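PDB 5WF2: AP-4 complex accessory subunit Tepsin, which probably associates with the adaptor-like AP-4 complex and may take part in vesicular trafficking of proteins at the trans-Golgi network, this piece being its VHS/ENTH-like domain. Local coordinates for residues E75-G89 and P117-F129. Sequence-based numbering, arbitrary orientation.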
loop_
_atom_site.group_PDB
_atom_site.type_symbol
_atom_site.label_atom_id
_atom_site.label_comp_id
_atom_site.label_asym_id
_atom_site.label_seq_id
_atom_site.Cartn_x
_atom_site.Cartn_y
_atom_site.Cartn_z
ATOM N N GLU A 75 1.642 -14.178 0.579
ATOM C CA GLU A 75 2.358 -13.499 -0.488
ATOM C C GLU A 75 1.410 -12.701 -1.372
ATOM O O GLU A 75 1.745 -11.587 -1.798
ATOM C CB GLU A 75 3.137 -14.527 -1.311
ATOM C CG GLU A 75 4.000 -13.955 -2.385
ATOM C CD GLU A 75 4.691 -15.015 -3.219
ATOM O OE1 GLU A 75 3.978 -15.760 -3.925
ATOM O OE2 GLU A 75 5.945 -15.099 -3.169
ATOM N N CYS A 76 0.216 -13.247 -1.665
ATOM C CA CYS A 76 -0.688 -12.548 -2.575
ATOM C C CYS A 76 -1.244 -11.292 -1.921
ATOM O O CYS A 76 -1.366 -10.248 -2.571
ATOM C CB CYS A 76 -1.833 -13.460 -3.039
ATOM S SG CYS A 76 -2.706 -12.818 -4.463
ATOM N N VAL A 77 -1.566 -11.352 -0.636
ATOM C CA VAL A 77 -2.072 -10.160 0.029
ATOM C C VAL A 77 -0.979 -9.094 0.090
ATOM O O VAL A 77 -1.250 -7.907 -0.126
ATOM C CB VAL A 77 -2.615 -10.506 1.425
ATOM C CG1 VAL A 77 -2.796 -9.263 2.268
ATOM C CG2 VAL A 77 -3.962 -11.258 1.313
ATOM N N GLN A 78 0.268 -9.500 0.354
ATOM C CA GLN A 78 1.373 -8.541 0.360
ATOM C C GLN A 78 1.525 -7.884 -0.998
ATOM O O GLN A 78 1.740 -6.668 -1.086
ATOM C CB GLN A 78 2.675 -9.220 0.746
ATOM C CG GLN A 78 2.810 -9.594 2.217
ATOM C CD GLN A 78 4.169 -10.187 2.508
ATOM O OE1 GLN A 78 4.641 -11.065 1.784
ATOM N NE2 GLN A 78 4.823 -9.695 3.552
ATOM N N MET A 79 1.441 -8.672 -2.078
ATOM C CA MET A 79 1.592 -8.130 -3.421
ATOM C C MET A 79 0.497 -7.116 -3.735
ATOM O O MET A 79 0.778 -6.026 -4.244
ATOM C CB MET A 79 1.601 -9.266 -4.460
ATOM C CG MET A 79 2.901 -10.071 -4.450
ATOM S SD MET A 79 4.310 -9.183 -5.130
ATOM C CE MET A 79 3.864 -9.039 -6.854
ATOM N N ARG A 80 -0.750 -7.436 -3.397
ATOM C CA ARG A 80 -1.850 -6.518 -3.679
ATOM C C ARG A 80 -1.754 -5.270 -2.820
ATOM O O ARG A 80 -2.056 -4.166 -3.292
ATOM C CB ARG A 80 -3.203 -7.222 -3.482
ATOM C CG ARG A 80 -3.429 -8.384 -4.485
ATOM C CD ARG A 80 -4.798 -9.025 -4.314
ATOM N NE ARG A 80 -5.877 -8.098 -4.614
ATOM C CZ ARG A 80 -6.380 -7.892 -5.817
ATOM N NH1 ARG A 80 -5.919 -8.569 -6.837
ATOM N NH2 ARG A 80 -7.365 -7.009 -5.995
ATOM N N ALA A 81 -1.354 -5.421 -1.562
ATOM C CA ALA A 81 -1.167 -4.263 -0.689
ATOM C C ALA A 81 -0.075 -3.355 -1.231
ATOM O O ALA A 81 -0.259 -2.138 -1.258
ATOM C CB ALA A 81 -0.849 -4.717 0.738
ATOM N N LEU A 82 1.062 -3.924 -1.674
ATOM C CA LEU A 82 2.099 -3.128 -2.354
ATOM C C LEU A 82 1.569 -2.440 -3.604
ATOM O O LEU A 82 1.946 -1.296 -3.904
ATOM C CB LEU A 82 3.313 -3.981 -2.723
ATOM C CG LEU A 82 4.184 -4.482 -1.558
ATOM C CD1 LEU A 82 5.225 -5.486 -2.033
ATOM C CD2 LEU A 82 4.879 -3.360 -0.811
ATOM N N GLY A 83 0.775 -3.150 -4.402
ATOM C CA GLY A 83 0.144 -2.512 -5.547
ATOM C C GLY A 83 -0.665 -1.300 -5.159
ATOM O O GLY A 83 -0.644 -0.281 -5.855
ATOM N N ALA A 84 -1.419 -1.407 -4.070
ATOM C CA ALA A 84 -2.255 -0.305 -3.626
ATOM C C ALA A 84 -1.394 0.866 -3.168
ATOM O O ALA A 84 -1.733 2.014 -3.442
ATOM C CB ALA A 84 -3.188 -0.749 -2.512
ATOM N N VAL A 85 -0.290 0.575 -2.466
ATOM C CA VAL A 85 0.690 1.600 -2.084
ATOM C C VAL A 85 1.235 2.304 -3.319
ATOM O O VAL A 85 1.280 3.529 -3.377
ATOM C CB VAL A 85 1.832 0.978 -1.253
ATOM C CG1 VAL A 85 2.979 2.006 -1.044
ATOM C CG2 VAL A 85 1.351 0.453 0.081
ATOM N N ALA A 86 1.637 1.541 -4.340
ATOM C CA ALA A 86 2.145 2.136 -5.575
ATOM C C ALA A 86 1.099 3.018 -6.234
ATOM O O ALA A 86 1.406 4.131 -6.672
ATOM C CB ALA A 86 2.616 1.040 -6.528
ATOM N N SER A 87 -0.148 2.534 -6.332
ATOM C CA SER A 87 -1.215 3.324 -6.948
ATOM C C SER A 87 -1.414 4.630 -6.223
ATOM O O SER A 87 -1.478 5.689 -6.855
ATOM C CB SER A 87 -2.518 2.525 -7.001
ATOM O OG SER A 87 -2.403 1.457 -7.945
ATOM N N LEU A 88 -1.562 4.586 -4.895
ATOM C CA LEU A 88 -1.704 5.816 -4.134
ATOM C C LEU A 88 -0.482 6.713 -4.291
ATOM O O LEU A 88 -0.616 7.935 -4.375
ATOM C CB LEU A 88 -1.942 5.474 -2.667
ATOM C CG LEU A 88 -2.269 6.574 -1.692
ATOM C CD1 LEU A 88 -3.450 7.406 -2.166
ATOM C CD2 LEU A 88 -2.617 5.869 -0.398
ATOM N N GLY A 89 0.710 6.132 -4.377
ATOM C CA GLY A 89 1.901 6.949 -4.558
ATOM C C GLY A 89 1.918 7.691 -5.878
ATOM O O GLY A 89 2.525 8.756 -5.996
ATOM N N PRO A 117 8.998 -12.150 -5.509
ATOM C CA PRO A 117 8.082 -11.093 -5.993
ATOM C C PRO A 117 7.887 -9.921 -5.036
ATOM O O PRO A 117 7.871 -8.754 -5.472
ATOM C CB PRO A 117 6.761 -11.850 -6.192
ATOM C CG PRO A 117 7.132 -13.300 -6.287
ATOM C CD PRO A 117 8.350 -13.470 -5.427
ATOM N N VAL A 118 7.666 -10.206 -3.755
ATOM C CA VAL A 118 7.396 -9.151 -2.785
ATOM C C VAL A 118 8.644 -8.313 -2.571
ATOM O O VAL A 118 8.585 -7.082 -2.563
ATOM C CB VAL A 118 6.875 -9.751 -1.474
ATOM C CG1 VAL A 118 6.816 -8.720 -0.325
ATOM C CG2 VAL A 118 5.502 -10.341 -1.690
ATOM N N THR A 119 9.800 -8.964 -2.443
ATOM C CA THR A 119 11.053 -8.237 -2.290
ATOM C C THR A 119 11.296 -7.330 -3.494
ATOM O O THR A 119 11.667 -6.152 -3.352
ATOM C CB THR A 119 12.223 -9.234 -2.106
ATOM O OG1 THR A 119 12.080 -9.933 -0.854
ATOM C CG2 THR A 119 13.548 -8.491 -2.098
ATOM N N ASN A 120 11.103 -7.869 -4.696
ATOM C CA ASN A 120 11.339 -7.098 -5.903
ATOM C C ASN A 120 10.386 -5.909 -5.976
ATOM O O ASN A 120 10.794 -4.779 -6.277
ATOM C CB ASN A 120 11.175 -7.992 -7.141
ATOM C CG ASN A 120 11.403 -7.226 -8.459
ATOM O OD1 ASN A 120 10.505 -7.124 -9.315
ATOM N ND2 ASN A 120 12.608 -6.683 -8.623
ATOM N N LYS A 121 9.116 -6.148 -5.719
ATOM C CA LYS A 121 8.133 -5.084 -5.868
ATOM C C LYS A 121 8.337 -4.005 -4.808
ATOM O O LYS A 121 8.214 -2.807 -5.101
ATOM C CB LYS A 121 6.720 -5.663 -5.807
ATOM C CG LYS A 121 5.615 -4.623 -6.180
ATOM C CD LYS A 121 4.191 -5.231 -6.284
ATOM C CE LYS A 121 3.403 -4.591 -7.448
ATOM N NZ LYS A 121 3.626 -3.118 -7.438
ATOM N N ALA A 122 8.633 -4.401 -3.570
ATOM C CA ALA A 122 8.910 -3.410 -2.529
ATOM C C ALA A 122 10.121 -2.578 -2.886
ATOM O O ALA A 122 10.163 -1.375 -2.607
ATOM C CB ALA A 122 9.145 -4.116 -1.201
ATOM N N THR A 123 11.138 -3.205 -3.472
ATOM C CA THR A 123 12.338 -2.472 -3.835
ATOM C C THR A 123 12.018 -1.411 -4.890
ATOM O O THR A 123 12.455 -0.258 -4.767
ATOM C CB THR A 123 13.427 -3.426 -4.327
ATOM O OG1 THR A 123 13.788 -4.354 -3.282
ATOM C CG2 THR A 123 14.666 -2.654 -4.723
ATOM N N LYS A 124 11.236 -1.776 -5.926
ATOM C CA LYS A 124 10.950 -0.818 -7.008
ATOM C C LYS A 124 10.132 0.352 -6.494
ATOM O O LYS A 124 10.366 1.497 -6.883
ATOM C CB LYS A 124 10.200 -1.492 -8.163
ATOM C CG LYS A 124 10.872 -2.723 -8.662
ATOM C CD LYS A 124 10.580 -3.032 -10.138
ATOM C CE LYS A 124 9.165 -3.432 -10.398
ATOM N NZ LYS A 124 9.057 -4.105 -11.767
ATOM N N ILE A 125 9.187 0.083 -5.591
ATOM C CA ILE A 125 8.384 1.156 -5.014
ATOM C C ILE A 125 9.277 2.086 -4.200
ATOM O O ILE A 125 9.159 3.314 -4.267
ATOM C CB ILE A 125 7.263 0.580 -4.138
ATOM C CG1 ILE A 125 6.247 -0.187 -4.977
ATOM C CG2 ILE A 125 6.569 1.683 -3.413
ATOM C CD1 ILE A 125 5.244 -1.013 -4.227
ATOM N N LEU A 126 10.127 1.508 -3.356
ATOM C CA LEU A 126 10.992 2.313 -2.507
ATOM C C LEU A 126 11.920 3.156 -3.351
ATOM O O LEU A 126 12.102 4.350 -3.090
ATOM C CB LEU A 126 11.784 1.395 -1.576
ATOM C CG LEU A 126 12.750 2.041 -0.588
ATOM C CD1 LEU A 126 12.036 3.061 0.241
ATOM C CD2 LEU A 126 13.355 0.964 0.310
ATOM N N ARG A 127 12.517 2.560 -4.394
ATOM C CA ARG A 127 13.436 3.321 -5.246
ATOM C C ARG A 127 12.725 4.446 -5.988
ATOM O O ARG A 127 13.296 5.521 -6.185
ATOM C CB ARG A 127 14.137 2.398 -6.243
ATOM C CG ARG A 127 15.083 1.349 -5.606
ATOM C CD ARG A 127 16.397 1.900 -5.084
ATOM N NE ARG A 127 16.301 2.223 -3.667
ATOM C CZ ARG A 127 16.474 1.351 -2.678
ATOM N NH1 ARG A 127 16.771 0.081 -2.938
ATOM N NH2 ARG A 127 16.342 1.762 -1.418
ATOM N N HIS A 128 11.474 4.243 -6.349
ATOM C CA HIS A 128 10.690 5.273 -7.009
ATOM C C HIS A 128 10.415 6.447 -6.063
ATOM O O HIS A 128 10.639 7.612 -6.418
ATOM C CB HIS A 128 9.408 4.662 -7.523
ATOM C CG HIS A 128 8.572 5.615 -8.310
ATOM N ND1 HIS A 128 8.834 5.923 -9.633
ATOM C CD2 HIS A 128 7.553 6.415 -7.931
ATOM C CE1 HIS A 128 7.954 6.814 -10.050
ATOM N NE2 HIS A 128 7.170 7.139 -9.039
ATOM N N PHE A 129 9.933 6.161 -4.847
ATOM C CA PHE A 129 9.632 7.233 -3.900
ATOM C C PHE A 129 10.897 8.006 -3.530
ATOM O O PHE A 129 10.878 9.235 -3.439
ATOM C CB PHE A 129 8.954 6.660 -2.646
ATOM C CG PHE A 129 7.584 6.053 -2.865
ATOM C CD1 PHE A 129 6.834 6.304 -4.013
ATOM C CD2 PHE A 129 6.979 5.337 -1.823
ATOM C CE1 PHE A 129 5.577 5.770 -4.166
ATOM C CE2 PHE A 129 5.703 4.797 -1.970
ATOM C CZ PHE A 129 4.994 5.009 -3.125
#
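Met79 meets Pro117, Val118 and Lys121 where helix 75-89 and the 117-129 part of helix 117-132 lie side by side, nearly parallel at 12°, the axes of these segments 9.7 Å apart at closest. Its side chain illustrates how a flexible thioether fits itself to a neighbouring helix. From CB, the chain reaches CG, which touches Val118 CG2 at 3.8 Å. Bends at chi2 (-72°) and chi3 (-67°) turn SD toward the partner helix and CE across it. SD comes to rest 3.6 Å from Pro117 O, and the terminal CE ends against Lys121 CD and Pro117 CB. Cutting this side chain back to an alanine is likely to open a gap beside Pro117 and to take one support from the aliphatic stem of Lys121.

Three side chains pack knobs-into-holes: Val118, Leu82 and Lys121. Val118 fits among Glu75, Gln78, Met79 and Leu82; the Gln78 side chain crosses it at about a right angle, while the amide nitrogen NE2 bonds to Leu70 O. In return, Leu82 enters the hole formed by Val118, Lys121, Ala122 and Ile125, with CD1 over the backbone of the opposite helix and CB 3.8 Å from Ile125 CD1. Lys121 is the third knob: its methylenes pass Leu82, and NZ comes 4.0 Å from Gly83 CA. Further along, Phe129 puts CZ close to Val85 O, which lies at the ring edge, and CE1 3.9 Å from Gly89 CA, a spot where a beta carbon would collide with the ring.

No hydrogen bond joins the two helices. Leu107 of helix 96-111 also packs on Leu82, and Leu63 and Leu66 of helix 59-68 on Val85, so this apolar seam continues into the core of the right-handed superhelix of alpha helices typical of VHS and ENTH domains.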